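Side-chain contacts in cystathionine gamma-lyase (Saccharomyces cerevisiae, PDB 1N8P), which binds pyridoxal-5'-phosphate and belongs to the Cys/Met metabolism family of PLP-dependent enzymes: residues A66-Q71 / V197-T202; V177-L182 / S187-F192. All blocks are in the same frame, centred on the assembly; numbering follows the deposited sequence.

Both contacts are buried and meet on one sheet, through its neighbouring strands 196-200 and 174-178, yet their chemistry differs. Contact 1 (66-71 with 197-202) brings the end of helix 55-67 to the sheet through one carboxylate-histidine hydrogen bond and a little apolar packing. Contact 2 (177-182 with 187-192), made between segments close in sequence, is mostly packing of Asn179 and Val177 on Pro189, with Ser187 beside them, and a single weak amide bond. At their border Thr180 OG1 lies 2.7 Å from Ser200 N, a probable hydrogen bond, and near the surface Asn69 ND2 and Asn191 OD1 probably pair as well. Each contact sends residues on to pyridoxal-5'-phosphate, contact 1 to its phosphate group and contact 2 to its ring.

Contact 1 (A66-Q71 / V197-T202); sequences ALENAQ and VVHSAT. With PLP (pyridoxal-5'-phosphate), chain E.
Glu68 OE1 is the polar centre of this contact: His199 NE2 donates to it at 2.7 Å, and Asn179 ND2 adds a weak bond. The imidazole N-H comes from above the carboxylate plane, 39° out of it, and the bond is bent at the hydrogen. Glu68 meets the imidazole at its edge, the two planes 27° apart. The acid reaches this position with CG anti to the backbone N (chi1 -154°) and then a bend at chi2, which carries the carboxylate round to the histidine. The bent chain lies across Val197, with Glu68 CG 3.6 Å from Val197 CG2. Glu68 OE2, the other oxygen, is held weakly by Asn188 ND2, so both oxygens of a buried acid find donors. The acid stands where helix 55-67 ends in a Schellman motif, with Asn69 at positive phi as C-prime residue and Asn69 N bonded back to Ala66 O at 3.1 Å. The opposing strand, 196-200, belongs to the seven-stranded mixed sheet of the large domain in fold-type I PLP-dependent enzymes. Past His199 that strand reaches the cofactor: Ser200 OG donates to PLP O4P at 2.7 Å, while Thr202 OG1 makes a longer, weak approach to PLP O1P. Gly79 N, Ser80 OG and, from the second subunit, Tyr49 OH and Arg51 NH2 also bond to the cofactor.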
loop_
_atom_site.group_PDB
_atom_site.type_symbol
_atom_site.label_atom_id
_atom_site.label_comp_id
_atom_site.label_asym_id
_atom_site.label_seq_id
_atom_site.Cartn_x
_atom_site.Cartn_y
_atom_site.Cartn_z
ATOM N N ALA A 66 17.047 -11.141 15.979
ATOM C CA ALA A 66 16.580 -12.002 17.063
ATOM C C ALA A 66 16.353 -13.408 16.588
ATOM O O ALA A 66 16.718 -14.365 17.262
ATOM C CB ALA A 66 15.282 -11.464 17.652
ATOM N N LEU A 67 15.727 -13.555 15.430
ATOM C CA LEU A 67 15.456 -14.904 14.943
ATOM C C LEU A 67 16.789 -15.527 14.543
ATOM O O LEU A 67 16.975 -16.750 14.598
ATOM C CB LEU A 67 14.480 -14.869 13.752
ATOM C CG LEU A 67 13.101 -14.206 13.909
ATOM C CD1 LEU A 67 12.348 -14.388 12.602
ATOM C CD2 LEU A 67 12.311 -14.805 15.059
ATOM N N GLU A 68 17.734 -14.673 14.166
ATOM C CA GLU A 68 19.039 -15.158 13.765
ATOM C C GLU A 68 19.994 -15.277 14.948
ATOM O O GLU A 68 21.200 -15.406 14.754
ATOM C CB GLU A 68 19.636 -14.240 12.726
ATOM C CG GLU A 68 20.627 -14.936 11.828
ATOM C CD GLU A 68 20.002 -16.125 11.114
ATOM O OE1 GLU A 68 19.190 -15.913 10.196
ATOM O OE2 GLU A 68 20.317 -17.285 11.479
ATOM N N ASN A 69 19.449 -15.253 16.166
ATOM C CA ASN A 69 20.230 -15.345 17.403
ATOM C C ASN A 69 21.391 -14.415 17.294
ATOM O O ASN A 69 22.513 -14.807 17.552
ATOM C CB ASN A 69 20.770 -16.757 17.620
ATOM C CG ASN A 69 21.423 -16.923 18.983
ATOM O OD1 ASN A 69 20.942 -16.369 19.966
ATOM N ND2 ASN A 69 22.498 -17.701 19.051
ATOM N N ALA A 70 21.122 -13.180 16.906
ATOM C CA ALA A 70 22.179 -12.210 16.715
ATOM C C ALA A 70 21.935 -10.862 17.374
ATOM O O ALA A 70 20.807 -10.456 17.641
ATOM C CB ALA A 70 22.419 -12.012 15.217
ATOM N N GLN A 71 23.022 -10.155 17.616
ATOM C CA GLN A 71 22.928 -8.859 18.240
ATOM C C GLN A 71 22.475 -7.772 17.267
ATOM O O GLN A 71 21.719 -6.875 17.642
ATOM C CB GLN A 71 24.290 -8.494 18.848
ATOM C CG GLN A 71 24.628 -9.250 20.132
ATOM C CD GLN A 71 23.763 -8.817 21.282
ATOM O OE1 GLN A 71 23.776 -7.646 21.672
ATOM N NE2 GLN A 71 22.991 -9.754 21.830
ATOM N N VAL A 197 25.630 -13.282 8.584
ATOM C CA VAL A 197 24.571 -14.109 7.998
ATOM C C VAL A 197 23.849 -13.223 7.024
ATOM O O VAL A 197 23.352 -12.169 7.414
ATOM C CB VAL A 197 23.505 -14.514 8.986
ATOM C CG1 VAL A 197 23.352 -16.014 8.959
ATOM C CG2 VAL A 197 23.832 -14.002 10.355
ATOM N N VAL A 198 23.785 -13.650 5.769
ATOM C CA VAL A 198 23.099 -12.893 4.716
ATOM C C VAL A 198 21.804 -13.614 4.316
ATOM O O VAL A 198 21.721 -14.836 4.394
ATOM C CB VAL A 198 23.987 -12.767 3.465
ATOM C CG1 VAL A 198 23.207 -12.199 2.341
ATOM C CG2 VAL A 198 25.157 -11.878 3.749
ATOM N N HIS A 199 20.789 -12.866 3.914
ATOM C CA HIS A 199 19.533 -13.465 3.486
ATOM C C HIS A 199 18.943 -12.640 2.395
ATOM O O HIS A 199 19.115 -11.421 2.342
ATOM C CB HIS A 199 18.479 -13.450 4.551
ATOM C CG HIS A 199 18.700 -14.421 5.657
ATOM N ND1 HIS A 199 18.165 -15.687 5.642
ATOM C CD2 HIS A 199 19.299 -14.275 6.861
ATOM C CE1 HIS A 199 18.416 -16.282 6.792
ATOM N NE2 HIS A 199 19.102 -15.446 7.550
ATOM N N SER A 200 18.243 -13.333 1.515
ATOM C CA SER A 200 17.508 -12.694 0.464
ATOM C C SER A 200 16.130 -12.870 1.125
ATOM O O SER A 200 15.595 -13.985 1.179
ATOM C CB SER A 200 17.622 -13.505 -0.802
ATOM O OG SER A 200 16.898 -12.865 -1.808
ATOM N N ALA A 201 15.594 -11.788 1.693
ATOM C CA ALA A 201 14.321 -11.836 2.400
ATOM C C ALA A 201 13.154 -11.984 1.445
ATOM O O ALA A 201 11.984 -12.038 1.861
ATOM C CB ALA A 201 14.156 -10.573 3.266
ATOM N N THR A 202 13.489 -12.023 0.159
ATOM C CA THR A 202 12.531 -12.187 -0.925
ATOM C C THR A 202 11.952 -13.574 -0.841
ATOM O O THR A 202 10.799 -13.815 -1.140
ATOM C CB THR A 202 13.209 -12.095 -2.281
ATOM O OG1 THR A 202 13.896 -10.841 -2.381
ATOM C CG2 THR A 202 12.179 -12.243 -3.398
HETATM N N1 PLP E . 20.989 -15.249 -3.092
HETATM C C2 PLP E . 20.261 -16.420 -3.051
HETATM C C2A PLP E . 20.940 -17.578 -2.329
HETATM C C3 PLP E . 18.920 -16.389 -3.706
HETATM O O3 PLP E . 18.268 -17.571 -3.578
HETATM C C4 PLP E . 18.448 -15.202 -4.343
HETATM C C4A PLP E . 17.115 -15.188 -5.037
HETATM C C5 PLP E . 19.346 -14.013 -4.310
HETATM C C6 PLP E . 20.579 -14.072 -3.685
HETATM C C5A PLP E . 18.824 -12.700 -4.915
HETATM O O4P PLP E . 18.189 -11.853 -3.975
HETATM P P PLP E . 17.675 -10.445 -4.423
HETATM O O1P PLP E . 16.904 -10.001 -3.288
HETATM O O2P PLP E . 16.819 -10.680 -5.650
HETATM O O3P PLP E . 18.902 -9.726 -4.731
#

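Contact 2 (V177-L182 / S187-F192). With PLP (pyridoxal-5'-phosphate), chain E.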
loop_
_atom_site.group_PDB
_atom_site.type_symbol
_atom_site.label_atom_id
_atom_site.label_comp_id
_atom_site.label_asym_id
_atom_site.label_seq_id
_atom_site.Cartn_x
_atom_site.Cartn_y
_atom_site.Cartn_z
ATOM N N VAL A 177 27.957 -16.336 5.654
ATOM C CA VAL A 177 27.152 -17.496 5.245
ATOM C C VAL A 177 25.757 -17.081 4.783
ATOM O O VAL A 177 25.023 -16.419 5.530
ATOM C CB VAL A 177 27.008 -18.513 6.367
ATOM C CG1 VAL A 177 26.062 -19.612 5.950
ATOM C CG2 VAL A 177 28.343 -19.127 6.677
ATOM N N ASP A 178 25.430 -17.457 3.536
ATOM C CA ASP A 178 24.146 -17.180 2.884
ATOM C C ASP A 178 23.212 -18.219 3.419
ATOM O O ASP A 178 23.313 -19.374 3.034
ATOM C CB ASP A 178 24.245 -17.371 1.375
ATOM C CG ASP A 178 23.110 -16.709 0.626
ATOM O OD1 ASP A 178 21.930 -16.962 0.941
ATOM O OD2 ASP A 178 23.397 -15.920 -0.292
ATOM N N ASN A 179 22.287 -17.784 4.271
ATOM C CA ASN A 179 21.324 -18.639 4.958
ATOM C C ASN A 179 19.924 -18.542 4.377
ATOM O O ASN A 179 18.973 -18.958 5.042
ATOM C CB ASN A 179 21.329 -18.190 6.430
ATOM C CG ASN A 179 20.552 -19.097 7.363
ATOM O OD1 ASN A 179 20.614 -20.311 7.282
ATOM N ND2 ASN A 179 19.849 -18.486 8.304
ATOM N N THR A 180 19.793 -17.996 3.159
ATOM C CA THR A 180 18.491 -17.821 2.475
ATOM C C THR A 180 17.571 -19.066 2.400
ATOM O O THR A 180 16.452 -19.055 2.927
ATOM C CB THR A 180 18.696 -17.255 1.008
ATOM O OG1 THR A 180 19.089 -15.866 1.060
ATOM C CG2 THR A 180 17.408 -17.399 0.171
ATOM N N PHE A 181 18.056 -20.125 1.753
ATOM C CA PHE A 181 17.327 -21.396 1.576
ATOM C C PHE A 181 16.851 -22.158 2.798
ATOM O O PHE A 181 15.911 -22.942 2.711
ATOM C CB PHE A 181 18.165 -22.370 0.752
ATOM C CG PHE A 181 18.315 -21.976 -0.684
ATOM C CD1 PHE A 181 18.126 -20.658 -1.082
ATOM C CD2 PHE A 181 18.697 -22.927 -1.634
ATOM C CE1 PHE A 181 18.319 -20.293 -2.398
ATOM C CE2 PHE A 181 18.893 -22.569 -2.953
ATOM C CZ PHE A 181 18.704 -21.242 -3.338
ATOM N N LEU A 182 17.521 -22.003 3.927
ATOM C CA LEU A 182 17.071 -22.711 5.119
ATOM C C LEU A 182 16.287 -21.764 6.023
ATOM O O LEU A 182 15.350 -22.189 6.676
ATOM C CB LEU A 182 18.252 -23.305 5.878
ATOM C CG LEU A 182 19.021 -24.450 5.205
ATOM C CD1 LEU A 182 20.230 -24.811 6.069
ATOM C CD2 LEU A 182 18.116 -25.677 5.038
ATOM N N SER A 187 18.157 -22.940 10.651
ATOM C CA SER A 187 19.537 -22.824 11.060
ATOM C C SER A 187 19.997 -21.430 11.439
ATOM O O SER A 187 19.447 -20.425 10.997
ATOM C CB SER A 187 20.416 -23.359 9.947
ATOM O OG SER A 187 21.781 -23.283 10.309
ATOM N N ASN A 188 21.038 -21.385 12.259
ATOM C CA ASN A 188 21.616 -20.128 12.736
ATOM C C ASN A 188 23.136 -20.159 12.611
ATOM O O ASN A 188 23.842 -20.359 13.614
ATOM C CB ASN A 188 21.234 -19.892 14.200
ATOM C CG ASN A 188 19.787 -19.535 14.369
ATOM O OD1 ASN A 188 19.244 -19.641 15.461
ATOM N ND2 ASN A 188 19.157 -19.085 13.297
ATOM N N PRO A 189 23.650 -19.938 11.379
ATOM C CA PRO A 189 25.079 -19.941 11.065
ATOM C C PRO A 189 26.007 -19.220 12.043
ATOM O O PRO A 189 27.162 -19.611 12.164
ATOM C CB PRO A 189 25.119 -19.360 9.647
ATOM C CG PRO A 189 23.851 -19.847 9.068
ATOM C CD PRO A 189 22.863 -19.616 10.173
ATOM N N LEU A 190 25.541 -18.184 12.739
ATOM C CA LEU A 190 26.444 -17.509 13.690
ATOM C C LEU A 190 26.903 -18.504 14.758
ATOM O O LEU A 190 28.085 -18.551 15.098
ATOM C CB LEU A 190 25.780 -16.306 14.364
ATOM C CG LEU A 190 25.325 -15.230 13.396
ATOM C CD1 LEU A 190 24.963 -13.945 14.156
ATOM C CD2 LEU A 190 26.434 -15.012 12.376
ATOM N N ASN A 191 25.973 -19.316 15.261
ATOM C CA ASN A 191 26.284 -20.321 16.267
ATOM C C ASN A 191 27.252 -21.330 15.720
ATOM O O ASN A 191 27.393 -22.412 16.268
ATOM C CB ASN A 191 25.032 -21.064 16.699
ATOM C CG ASN A 191 23.985 -20.150 17.226
ATOM O OD1 ASN A 191 24.236 -18.956 17.413
ATOM N ND2 ASN A 191 22.793 -20.691 17.482
ATOM N N PHE A 192 27.918 -21.001 14.631
ATOM C CA PHE A 192 28.860 -21.940 14.045
ATOM C C PHE A 192 30.087 -21.236 13.500
ATOM O O PHE A 192 30.684 -21.688 12.519
ATOM C CB PHE A 192 28.200 -22.757 12.928
ATOM C CG PHE A 192 27.000 -23.550 13.385
ATOM C CD1 PHE A 192 25.730 -22.970 13.397
ATOM C CD2 PHE A 192 27.147 -24.867 13.825
ATOM C CE1 PHE A 192 24.634 -23.682 13.836
ATOM C CE2 PHE A 192 26.047 -25.608 14.277
ATOM C CZ PHE A 192 24.789 -25.022 14.286
HETATM N N1 PLP E . 20.989 -15.249 -3.092
HETATM C C2 PLP E . 20.261 -16.420 -3.051
HETATM C C2A PLP E . 20.940 -17.578 -2.329
HETATM C C3 PLP E . 18.920 -16.389 -3.706
HETATM O O3 PLP E . 18.268 -17.571 -3.578
HETATM C C4 PLP E . 18.448 -15.202 -4.343
HETATM C C4A PLP E . 17.115 -15.188 -5.037
HETATM C C5 PLP E . 19.346 -14.013 -4.310
HETATM C C6 PLP E . 20.579 -14.072 -3.685
HETATM C C5A PLP E . 18.824 -12.700 -4.915
HETATM O O4P PLP E . 18.189 -11.853 -3.975
HETATM P P PLP E . 17.675 -10.445 -4.423
HETATM O O1P PLP E . 16.904 -10.001 -3.288
HETATM O O2P PLP E . 16.819 -10.680 -5.650
HETATM O O3P PLP E . 18.902 -9.726 -4.731
#
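Asn179 lies across the Pro189 ring, its amide carbon CG 3.7 Å from Pro189 CD and its OD1 equally near Pro189 CG. With chi1 near 180° (-171°) the side chain extends away from the backbone N and lays the carboxamide against the ring; Asn179 ND2 also donates a weak bond to Ser187 O at 3.3 Å. Beside it Val177 CG1 meets Pro189 CB at 3.8 Å, so one proline fills the close-packed part, with Ile157 of helix 157-167 touching both apolar partners. Between the two segments the fit is looser at Leu182 CD1 and Ser187 CB, 4.1 Å apart, though both residues are buried; the serine hydroxyl bonds instead to Gln298 O. Strand 174-178 ends here in an Asx turn: Asp178 OD1 takes Thr180 N on its anti lone pair at 3.2 Å and Thr180 OG1 on the syn side at 3.0 Å. The Asp178 side chain leaves on the side away from 187-192, and its OD1 lies 3.5 Å from PLP C2A, while the Phe181 ring brings its edge to PLP O3. Beyond Pro189 the short 3-10 turn leads toward solvent: Leu190, partly exposed, still touches Val197 and Ala70, and Asn191 is exposed, its backbone N bonded to Asn188 O.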